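Local structure of putative lipoprotein (Bacteroides ovatus, 3OQQ) at residues T258-K261 and A262-E265; M278-N281 and Q282-F285; Y375-T379 and K380-W384; V399-R402 and E403-D407. The protein is of unknown function but is probably an extracellular lipoprotein, built largely of antiparallel beta strands and carrying several bound calcium ions. All blocks are in the same frame, centred on the assembly; numbering follows the deposited sequence.

Contact 1: T258-K261 and A262-E265; sequences TVDK and AQAE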
loop_
_atom_site.group_PDB
_atom_site.type_symbol
_atom_site.label_atom_id
_atom_site.label_comp_id
_atom_site.label_asym_id
_atom_site.label_seq_id
_atom_site.Cartn_x
_atom_site.Cartn_y
_atom_site.Cartn_z
ATOM N N THR A 258 7.942 -14.356 -0.649
ATOM C CA THR A 258 7.376 -15.263 -1.630
ATOM C C THR A 258 6.455 -14.472 -2.534
ATOM O O THR A 258 5.615 -13.710 -2.063
ATOM C CB THR A 258 6.672 -16.456 -0.956
ATOM O OG1 THR A 258 7.585 -17.074 -0.051
ATOM C CG2 THR A 258 6.181 -17.505 -1.971
ATOM N N VAL A 259 6.638 -14.638 -3.840
ATOM C CA VAL A 259 5.748 -14.040 -4.834
ATOM C C VAL A 259 5.128 -15.213 -5.612
ATOM O O VAL A 259 5.852 -15.968 -6.258
ATOM C CB VAL A 259 6.430 -12.986 -5.745
ATOM C CG1 VAL A 259 5.425 -12.392 -6.721
ATOM C CG2 VAL A 259 7.078 -11.875 -4.922
ATOM N N ASP A 260 3.799 -15.375 -5.519
ATOM C CA ASP A 260 3.080 -16.445 -6.218
ATOM C C ASP A 260 2.104 -15.802 -7.201
ATOM O O ASP A 260 1.048 -15.322 -6.784
ATOM C CB ASP A 260 2.360 -17.377 -5.216
ATOM C CG ASP A 260 1.719 -18.635 -5.808
ATOM O OD1 ASP A 260 1.533 -18.689 -7.035
ATOM O OD2 ASP A 260 1.360 -19.541 -5.028
ATOM N N LYS A 261 2.465 -15.788 -8.512
ATOM C CA LYS A 261 1.629 -15.143 -9.515
ATOM C C LYS A 261 0.518 -16.076 -9.999
ATOM O O LYS A 261 -0.368 -15.623 -10.702
ATOM C CB LYS A 261 2.491 -14.667 -10.714
ATOM C CG LYS A 261 3.003 -15.806 -11.662
ATOM C CD LYS A 261 3.694 -15.202 -12.858
ATOM C CE LYS A 261 4.242 -16.225 -13.828
ATOM N NZ LYS A 261 5.187 -15.576 -14.789
ATOM N N ALA A 262 0.547 -17.354 -9.609
ATOM C CA ALA A 262 -0.343 -18.376 -10.151
ATOM C C ALA A 262 -1.624 -18.681 -9.330
ATOM O O ALA A 262 -2.365 -19.595 -9.687
ATOM C CB ALA A 262 0.452 -19.657 -10.385
ATOM N N GLN A 263 -1.932 -17.904 -8.318
ATOM C CA GLN A 263 -3.153 -18.131 -7.535
ATOM C C GLN A 263 -4.375 -17.612 -8.293
ATOM O O GLN A 263 -4.243 -16.653 -9.037
ATOM C CB GLN A 263 -3.042 -17.472 -6.154
ATOM C CG GLN A 263 -2.035 -18.182 -5.229
ATOM C CD GLN A 263 -2.349 -19.641 -4.964
ATOM O OE1 GLN A 263 -3.476 -20.013 -4.606
ATOM N NE2 GLN A 263 -1.365 -20.511 -5.173
ATOM N N ALA A 264 -5.550 -18.230 -8.107
ATOM C CA ALA A 264 -6.789 -17.824 -8.785
ATOM C C ALA A 264 -7.161 -16.334 -8.574
ATOM O O ALA A 264 -7.549 -15.667 -9.535
ATOM C CB ALA A 264 -7.938 -18.696 -8.321
ATOM N N GLU A 265 -7.015 -15.819 -7.345
ATOM C CA GLU A 265 -7.389 -14.442 -6.948
ATOM C C GLU A 265 -6.405 -13.371 -7.440
ATOM O O GLU A 265 -6.708 -12.178 -7.365
ATOM C CB GLU A 265 -7.521 -14.344 -5.413
ATOM C CG GLU A 265 -6.245 -14.699 -4.653
ATOM C CD GLU A 265 -6.103 -16.140 -4.221
ATOM O OE1 GLU A 265 -6.478 -17.052 -4.996
ATOM O OE2 GLU A 265 -5.616 -16.357 -3.090
HETATM O O HOH W 1 -2.978 -15.953 -11.085
#
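D260 grips A262 and Q263 with the two oxygens of one carboxylate, at the turn of the beta hairpin made by strands 253-263 and 266-272. A262 N, two residues after D260, donates to D260 OD1 at 3.1 Å, which makes this an Asx turn. The donor lies on the anti side of the carboxylate and somewhat out of its plane, and the N-H is bent at 146°. D260 can reach forward because CG is anti to the backbone N (chi1 -173°) and sits beside its own carbonyl carbon. A262 CB also lies 3.7 Å from D260 OD1. Q263 supplies the second grip: its chain folds back at chi2 (-59°) and NE2 donates to D260 OD2 at 2.9 Å. The amide and carboxylate planes are almost perpendicular, and NE2 approaches OD2 from above the carboxylate plane. A water bridges Q263 O and K261 O, 2.7 Å from the latter. K261 sends its extended chain away from the turn to V205, whose O is hydrogen-bonded to NZ. Outside the turn, D260 stays tied to strand 266-272 through backbone bonds with V268. Past A264, E265 is anchored beyond the hairpin: its backbone pairs with G199, and OE1 is hydrogen-bonded to S354 OG.

Contact 2: M278-N281 and Q282-F285; sequences MDNN and QDMF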
loop_
_atom_site.group_PDB
_atom_site.type_symbol
_atom_site.label_atom_id
_atom_site.label_comp_id
_atom_site.label_asym_id
_atom_site.label_seq_id
_atom_site.Cartn_x
_atom_site.Cartn_y
_atom_site.Cartn_z
HETATM N N MSE A 278 11.773 -8.401 16.732
HETATM C CA MSE A 278 11.874 -8.020 18.137
HETATM C C MSE A 278 13.100 -8.690 18.799
HETATM O O MSE A 278 13.701 -9.606 18.222
HETATM C CB MSE A 278 10.599 -8.405 18.891
HETATM C CG MSE A 278 10.428 -9.918 19.074
HETATM SE SE MSE A 278 8.731 -10.395 19.852
HETATM C CE MSE A 278 7.555 -9.321 18.608
ATOM N N ASP A 279 13.444 -8.249 20.025
ATOM C CA ASP A 279 14.539 -8.827 20.800
ATOM C C ASP A 279 13.998 -9.696 21.907
ATOM O O ASP A 279 14.690 -10.617 22.356
ATOM C CB ASP A 279 15.437 -7.734 21.376
ATOM C CG ASP A 279 16.324 -7.094 20.332
ATOM O OD1 ASP A 279 16.374 -7.609 19.195
ATOM O OD2 ASP A 279 16.931 -6.068 20.635
ATOM N N ASN A 280 12.759 -9.416 22.337
ATOM C CA ASN A 280 12.057 -10.148 23.389
ATOM C C ASN A 280 10.540 -9.906 23.308
ATOM O O ASN A 280 10.080 -8.929 22.703
ATOM C CB ASN A 280 12.589 -9.772 24.786
ATOM C CG ASN A 280 12.360 -8.333 25.150
ATOM O OD1 ASN A 280 11.238 -7.932 25.412
ATOM N ND2 ASN A 280 13.418 -7.535 25.216
ATOM N N ASN A 281 9.792 -10.768 23.983
ATOM C CA ASN A 281 8.342 -10.786 24.038
ATOM C C ASN A 281 7.738 -9.627 24.831
ATOM O O ASN A 281 6.571 -9.315 24.632
ATOM C CB ASN A 281 7.887 -12.094 24.673
ATOM C CG ASN A 281 8.330 -13.312 23.924
ATOM O OD1 ASN A 281 8.086 -13.458 22.720
ATOM N ND2 ASN A 281 9.018 -14.195 24.626
ATOM N N GLN A 282 8.472 -9.035 25.765
ATOM C CA GLN A 282 7.878 -7.958 26.553
ATOM C C GLN A 282 7.834 -6.652 25.759
ATOM O O GLN A 282 6.786 -6.010 25.684
ATOM C CB GLN A 282 8.648 -7.768 27.862
ATOM C CG GLN A 282 8.009 -6.735 28.786
ATOM C CD GLN A 282 8.849 -6.536 30.004
ATOM O OE1 GLN A 282 9.498 -7.463 30.487
ATOM N NE2 GLN A 282 8.864 -5.324 30.524
ATOM N N ASP A 283 8.976 -6.264 25.184
ATOM C CA ASP A 283 9.142 -5.029 24.427
ATOM C C ASP A 283 8.511 -5.093 23.082
ATOM O O ASP A 283 8.018 -4.073 22.595
ATOM C CB ASP A 283 10.637 -4.732 24.246
ATOM C CG ASP A 283 11.364 -4.572 25.549
ATOM O OD1 ASP A 283 10.693 -4.361 26.571
ATOM O OD2 ASP A 283 12.609 -4.644 25.543
HETATM N N MSE A 284 8.643 -6.248 22.408
HETATM C CA MSE A 284 8.186 -6.409 21.026
HETATM C C MSE A 284 8.978 -5.439 20.111
HETATM O O MSE A 284 10.113 -5.095 20.460
HETATM C CB MSE A 284 6.651 -6.283 20.917
HETATM C CG MSE A 284 5.924 -7.481 21.599
HETATM SE SE MSE A 284 4.061 -7.112 21.960
HETATM C CE MSE A 284 4.280 -6.403 23.655
ATOM N N PHE A 285 8.422 -5.013 18.953
ATOM C CA PHE A 285 9.200 -4.272 17.968
ATOM C C PHE A 285 8.649 -2.891 17.587
ATOM O O PHE A 285 7.644 -2.798 16.876
ATOM C CB PHE A 285 9.351 -5.144 16.683
ATOM C CG PHE A 285 10.271 -4.557 15.624
ATOM C CD1 PHE A 285 11.631 -4.382 15.878
ATOM C CD2 PHE A 285 9.782 -4.206 14.374
ATOM C CE1 PHE A 285 12.465 -3.837 14.919
ATOM C CE2 PHE A 285 10.631 -3.680 13.399
ATOM C CZ PHE A 285 11.966 -3.493 13.679
HETATM O O HOH W 2 12.175 -6.278 21.498
#
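N280 holds D283 at two points through its side-chain amide. OD1 accepts the D283 backbone N at 2.8 Å along an almost straight N-H (179°), while ND2 donates a hydrogen bond to D283 OD2 at 3.0 Å. The second donor stays in the plane of its own amide but strikes the carboxylate from well above, the two flat groups being turned 68° apart. A weak bond from Q282 N is the other claim on OD1. The amide is brought over the following residues by chi1 of 64°, which sets CG between the backbone N and the carbonyl carbon. The backbone repeats the grip, as M284 N donates to N280 O at 3.1 Å. Across the loop the selenomethionines M278 and M284 run side by side in the same direction, with M278 CE packed 3.9 Å from M284 CG, and M278 CB meets F285 CB at 4.1 Å. Further out, a water joins D279 N to M284 O, at 2.6 Å from the latter. R253 fastens the first half of the loop, forming a salt bridge with D279 and a hydrogen bond to M278 O. F285 pairs through its backbone with V185, and M284 touches E397, a calcium ligand, with its side chain about 5 Å from a bound calcium ion. Side-chain and main-chain oxygens of N280 together make an Asx motif, here shaping a loop beside a calcium site.

Contact 3: Y375-T379 and K380-W384; sequences YYSNT and KGSTW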
loop_
_atom_site.group_PDB
_atom_site.type_symbol
_atom_site.label_atom_id
_atom_site.label_comp_id
_atom_site.label_asym_id
_atom_site.label_seq_id
_atom_site.Cartn_x
_atom_site.Cartn_y
_atom_site.Cartn_z
ATOM N N TYR A 375 -16.789 -10.168 5.333
ATOM C CA TYR A 375 -15.508 -10.794 5.718
ATOM C C TYR A 375 -14.827 -10.043 6.864
ATOM O O TYR A 375 -14.815 -8.814 6.853
ATOM C CB TYR A 375 -14.526 -10.828 4.539
ATOM C CG TYR A 375 -14.868 -11.785 3.425
ATOM C CD1 TYR A 375 -14.886 -13.158 3.643
ATOM C CD2 TYR A 375 -15.046 -11.328 2.123
ATOM C CE1 TYR A 375 -15.157 -14.052 2.605
ATOM C CE2 TYR A 375 -15.290 -12.214 1.071
ATOM C CZ TYR A 375 -15.322 -13.576 1.314
ATOM O OH TYR A 375 -15.548 -14.445 0.274
ATOM N N TYR A 376 -14.217 -10.787 7.808
ATOM C CA TYR A 376 -13.431 -10.270 8.927
ATOM C C TYR A 376 -14.084 -9.057 9.653
ATOM O O TYR A 376 -13.455 -8.011 9.848
ATOM C CB TYR A 376 -12.023 -9.915 8.423
ATOM C CG TYR A 376 -11.226 -11.132 8.000
ATOM C CD1 TYR A 376 -10.619 -11.956 8.946
ATOM C CD2 TYR A 376 -11.075 -11.457 6.655
ATOM C CE1 TYR A 376 -9.877 -13.077 8.561
ATOM C CE2 TYR A 376 -10.347 -12.581 6.257
ATOM C CZ TYR A 376 -9.740 -13.381 7.213
ATOM O OH TYR A 376 -8.998 -14.467 6.810
ATOM N N SER A 377 -15.328 -9.218 10.108
ATOM C CA SER A 377 -15.993 -8.110 10.800
ATOM C C SER A 377 -16.913 -8.616 11.852
ATOM O O SER A 377 -17.647 -9.564 11.573
ATOM C CB SER A 377 -16.773 -7.261 9.804
ATOM O OG SER A 377 -17.305 -6.105 10.420
ATOM N N ASN A 378 -16.927 -7.980 13.061
ATOM C CA ASN A 378 -17.868 -8.433 14.091
ATOM C C ASN A 378 -19.296 -7.983 13.689
ATOM O O ASN A 378 -19.454 -7.309 12.665
ATOM C CB ASN A 378 -17.450 -8.015 15.531
ATOM C CG ASN A 378 -17.703 -6.583 15.957
ATOM O OD1 ASN A 378 -18.224 -5.742 15.213
ATOM N ND2 ASN A 378 -17.261 -6.252 17.157
ATOM N N THR A 379 -20.326 -8.375 14.454
ATOM C CA THR A 379 -21.723 -8.079 14.104
ATOM C C THR A 379 -22.056 -6.567 14.163
ATOM O O THR A 379 -23.099 -6.151 13.628
ATOM C CB THR A 379 -22.691 -8.883 14.982
ATOM O OG1 THR A 379 -22.412 -8.590 16.351
ATOM C CG2 THR A 379 -22.585 -10.375 14.741
ATOM N N LYS A 380 -21.141 -5.749 14.737
ATOM C CA LYS A 380 -21.320 -4.302 14.863
ATOM C C LYS A 380 -20.402 -3.503 13.883
ATOM O O LYS A 380 -20.153 -2.317 14.096
ATOM C CB LYS A 380 -21.095 -3.874 16.323
ATOM C CG LYS A 380 -22.113 -4.491 17.296
ATOM C CD LYS A 380 -21.963 -3.960 18.718
ATOM C CE LYS A 380 -20.848 -4.617 19.503
ATOM N NZ LYS A 380 -20.518 -3.850 20.736
ATOM N N GLY A 381 -19.970 -4.155 12.796
ATOM C CA GLY A 381 -19.178 -3.544 11.731
ATOM C C GLY A 381 -17.739 -3.219 12.061
ATOM O O GLY A 381 -17.165 -2.291 11.477
ATOM N N SER A 382 -17.130 -4.005 12.966
ATOM C CA SER A 382 -15.736 -3.789 13.357
ATOM C C SER A 382 -14.765 -4.193 12.269
ATOM O O SER A 382 -15.140 -4.861 11.304
ATOM C CB SER A 382 -15.402 -4.586 14.612
ATOM O OG SER A 382 -15.166 -5.952 14.316
ATOM N N THR A 383 -13.508 -3.799 12.452
ATOM C CA THR A 383 -12.405 -4.214 11.597
ATOM C C THR A 383 -11.206 -4.592 12.473
ATOM O O THR A 383 -11.083 -4.105 13.599
ATOM C CB THR A 383 -12.035 -3.152 10.533
ATOM O OG1 THR A 383 -11.071 -3.745 9.651
ATOM C CG2 THR A 383 -11.467 -1.871 11.142
ATOM N N TRP A 384 -10.340 -5.476 11.938
ATOM C CA TRP A 384 -9.090 -5.888 12.557
ATOM C C TRP A 384 -7.918 -5.244 11.805
ATOM O O TRP A 384 -6.780 -5.521 12.132
ATOM C CB TRP A 384 -8.929 -7.424 12.590
ATOM C CG TRP A 384 -9.622 -8.076 13.743
ATOM C CD1 TRP A 384 -9.087 -8.383 14.963
ATOM C CD2 TRP A 384 -11.005 -8.476 13.795
ATOM N NE1 TRP A 384 -10.048 -8.964 15.768
ATOM C CE2 TRP A 384 -11.227 -9.053 15.069
ATOM C CE3 TRP A 384 -12.085 -8.378 12.893
ATOM C CZ2 TRP A 384 -12.461 -9.579 15.443
ATOM C CZ3 TRP A 384 -13.309 -8.903 13.266
ATOM C CH2 TRP A 384 -13.492 -9.484 14.532
HETATM O O HOH W 3 -11.057 -7.003 9.636
#
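Y376 O meets the indole of W384 at its edge, in the ring plane, 3.4 Å from CE3. A water bridges the same oxygen to W384 N, closing the open end of the loop. W384 is fixed from outside by NE1, hydrogen-bonded to I137 O, and its ring sits edge-to-face with W135; the Y376 ring also meets W135, while its OH is hydrogen-bonded to E344 O. At S377, OG donates to S382 O over 2.6 Å, in the carbonyl plane and on a lone pair. That hydroxyl lies anti to its backbone N (chi1 -174°), facing the returning chain, and R348 NE is hydrogen-bonded to it as well. N378 binds the turn through three of its atoms. Its backbone N reaches S382 OG at 3.0 Å, an oxygen also hydrogen-bonded to Q138 OE1, so each arm of the loop uses a serine hydroxyl to hold the other. N378 OD1 takes two backbone donors from opposite faces of the amide, K380 N and S382 N, each at 3.0 Å. Neither follows a lone pair; the oxygen lies between the two donors. N378 O accepts G381 N at 3.2 Å, from above its carbonyl plane. T379 and K380 occupy the exposed bend. G381 turns the chain back with positive phi (72°). The whole is an Asx motif superposed on a type I beta turn, N378 to G381, heading a hairpin-like loop before strand 385-388.

Contact 4: V399-R402 and E403-D407; sequences VPFR and EAYPD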
loop_
_atom_site.group_PDB
_atom_site.type_symbol
_atom_site.label_atom_id
_atom_site.label_comp_id
_atom_site.label_asym_id
_atom_site.label_seq_id
_atom_site.Cartn_x
_atom_site.Cartn_y
_atom_site.Cartn_z
ATOM N N VAL A 399 -1.871 1.173 24.119
ATOM C CA VAL A 399 -2.560 2.464 24.122
ATOM C C VAL A 399 -3.784 2.313 23.193
ATOM O O VAL A 399 -3.596 1.984 22.010
ATOM C CB VAL A 399 -1.650 3.663 23.709
ATOM C CG1 VAL A 399 -2.477 4.915 23.436
ATOM C CG2 VAL A 399 -0.582 3.944 24.761
ATOM N N PRO A 400 -5.030 2.539 23.686
ATOM C CA PRO A 400 -6.205 2.427 22.793
ATOM C C PRO A 400 -6.076 3.335 21.569
ATOM O O PRO A 400 -5.725 4.503 21.725
ATOM C CB PRO A 400 -7.376 2.865 23.690
ATOM C CG PRO A 400 -6.915 2.607 25.084
ATOM C CD PRO A 400 -5.432 2.941 25.053
ATOM N N PHE A 401 -6.351 2.807 20.357
ATOM C CA PHE A 401 -6.253 3.578 19.104
ATOM C C PHE A 401 -7.046 4.895 19.175
ATOM O O PHE A 401 -6.495 5.937 18.841
ATOM C CB PHE A 401 -6.690 2.748 17.884
ATOM C CG PHE A 401 -6.169 3.342 16.589
ATOM C CD1 PHE A 401 -4.807 3.319 16.290
ATOM C CD2 PHE A 401 -7.026 3.976 15.705
ATOM C CE1 PHE A 401 -4.321 3.902 15.109
ATOM C CE2 PHE A 401 -6.541 4.551 14.514
ATOM C CZ PHE A 401 -5.199 4.502 14.219
ATOM N N ARG A 402 -8.295 4.862 19.702
ATOM C CA ARG A 402 -9.184 6.024 19.873
ATOM C C ARG A 402 -8.549 7.114 20.826
ATOM O O ARG A 402 -8.956 8.275 20.767
ATOM C CB ARG A 402 -10.552 5.557 20.408
ATOM C CG ARG A 402 -10.536 5.282 21.908
ATOM C CD ARG A 402 -11.641 4.408 22.397
ATOM N NE ARG A 402 -12.924 5.085 22.397
ATOM C CZ ARG A 402 -13.988 4.663 23.070
ATOM N NH1 ARG A 402 -13.912 3.584 23.843
ATOM N NH2 ARG A 402 -15.133 5.322 22.986
ATOM N N GLU A 403 -7.576 6.732 21.689
ATOM C CA GLU A 403 -6.862 7.689 22.566
ATOM C C GLU A 403 -5.689 8.317 21.817
ATOM O O GLU A 403 -5.427 9.499 21.994
ATOM C CB GLU A 403 -6.395 7.032 23.876
ATOM C CG GLU A 403 -7.556 6.716 24.803
ATOM C CD GLU A 403 -7.208 6.228 26.192
ATOM O OE1 GLU A 403 -6.086 6.509 26.668
ATOM O OE2 GLU A 403 -8.072 5.568 26.812
ATOM N N ALA A 404 -4.995 7.538 20.963
ATOM C CA ALA A 404 -3.931 8.054 20.093
ATOM C C ALA A 404 -4.533 9.003 19.048
ATOM O O ALA A 404 -3.893 9.994 18.681
ATOM C CB ALA A 404 -3.216 6.900 19.394
ATOM N N TYR A 405 -5.776 8.683 18.566
ATOM C CA TYR A 405 -6.506 9.465 17.568
ATOM C C TYR A 405 -7.892 9.872 18.130
ATOM O O TYR A 405 -8.861 9.133 17.924
ATOM C CB TYR A 405 -6.609 8.672 16.221
ATOM C CG TYR A 405 -5.258 8.585 15.551
ATOM C CD1 TYR A 405 -4.795 9.618 14.738
ATOM C CD2 TYR A 405 -4.381 7.539 15.842
ATOM C CE1 TYR A 405 -3.508 9.596 14.202
ATOM C CE2 TYR A 405 -3.083 7.521 15.338
ATOM C CZ TYR A 405 -2.651 8.554 14.517
ATOM O OH TYR A 405 -1.366 8.569 14.047
ATOM N N PRO A 406 -8.014 11.058 18.812
ATOM C CA PRO A 406 -9.310 11.429 19.435
ATOM C C PRO A 406 -10.477 11.686 18.472
ATOM O O PRO A 406 -11.615 11.726 18.925
ATOM C CB PRO A 406 -8.982 12.712 20.223
ATOM C CG PRO A 406 -7.494 12.673 20.420
ATOM C CD PRO A 406 -6.950 12.018 19.183
ATOM N N ASP A 407 -10.217 11.909 17.178
ATOM C CA ASP A 407 -11.304 12.118 16.210
ATOM C C ASP A 407 -11.671 10.834 15.438
ATOM O O ASP A 407 -12.571 10.873 14.588
ATOM C CB ASP A 407 -10.929 13.227 15.244
ATOM C CG ASP A 407 -10.858 14.571 15.937
ATOM O OD1 ASP A 407 -11.552 14.748 16.960
ATOM O OD2 ASP A 407 -10.123 15.438 15.454
#
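P400 O receives two backbone donors, from E403 and A404, at the start of the one-turn helix 401-404, where P400 is the N-cap. A404 N approaches in the carbonyl plane at 3.2 Å. E403 N is nearer, at 2.9 Å, but comes from above that plane; the i+3 bond (3-10-like) and the i+4 bond (alpha-like) share one oxygen. F401 O is satisfied by Y405 N at 2.9 Å, nearly along the C=O axis, and there the helix ends. P406 has no N-H to offer; its CA makes a CA-H...O contact with R402 O at 3.4 Å. E403 lays its extended chain back across the proline ring, OE2 coming 3.6 Å from P400 CG; OE1 has a long, weak ion pair with K430. The R402 and A404 backbones are hydrogen-bonded to Y143 and V427, outside the turn. Y405 OH is satisfied by R393 O, and its ring meets W422 edge-to-face. F401, whose CG is anti to the backbone N (chi1 -161°), reaches along the turn to meet that tyrosine. Their planes are 31° apart, and Y405 CD2 rests over one face of F401, towards its rim, 3.5 Å from CZ.

In the fold
The four contacts follow one another along the chain in the order 1, 2, 3, 4, none enclosing another, and all belong to the DUF4842 part of the protein. Contact 1 turns the neighbouring antiparallel strands 253-263 and 266-272 of the six-stranded antiparallel sheet; contact 2 shapes the loop that leaves this sheet for strand 298-307. Contact 3 leads into strand 385-388, and contact 4 is the short helix 401-404, which follows the intervening strand 394-395. Contacts 3 and 4 have centres about 19 Å apart, whereas contacts 1 and 4, about 36 Å apart, lie on opposite sides of the chain's centre. None touches another: they are separate local structures, each at a different connection between strands.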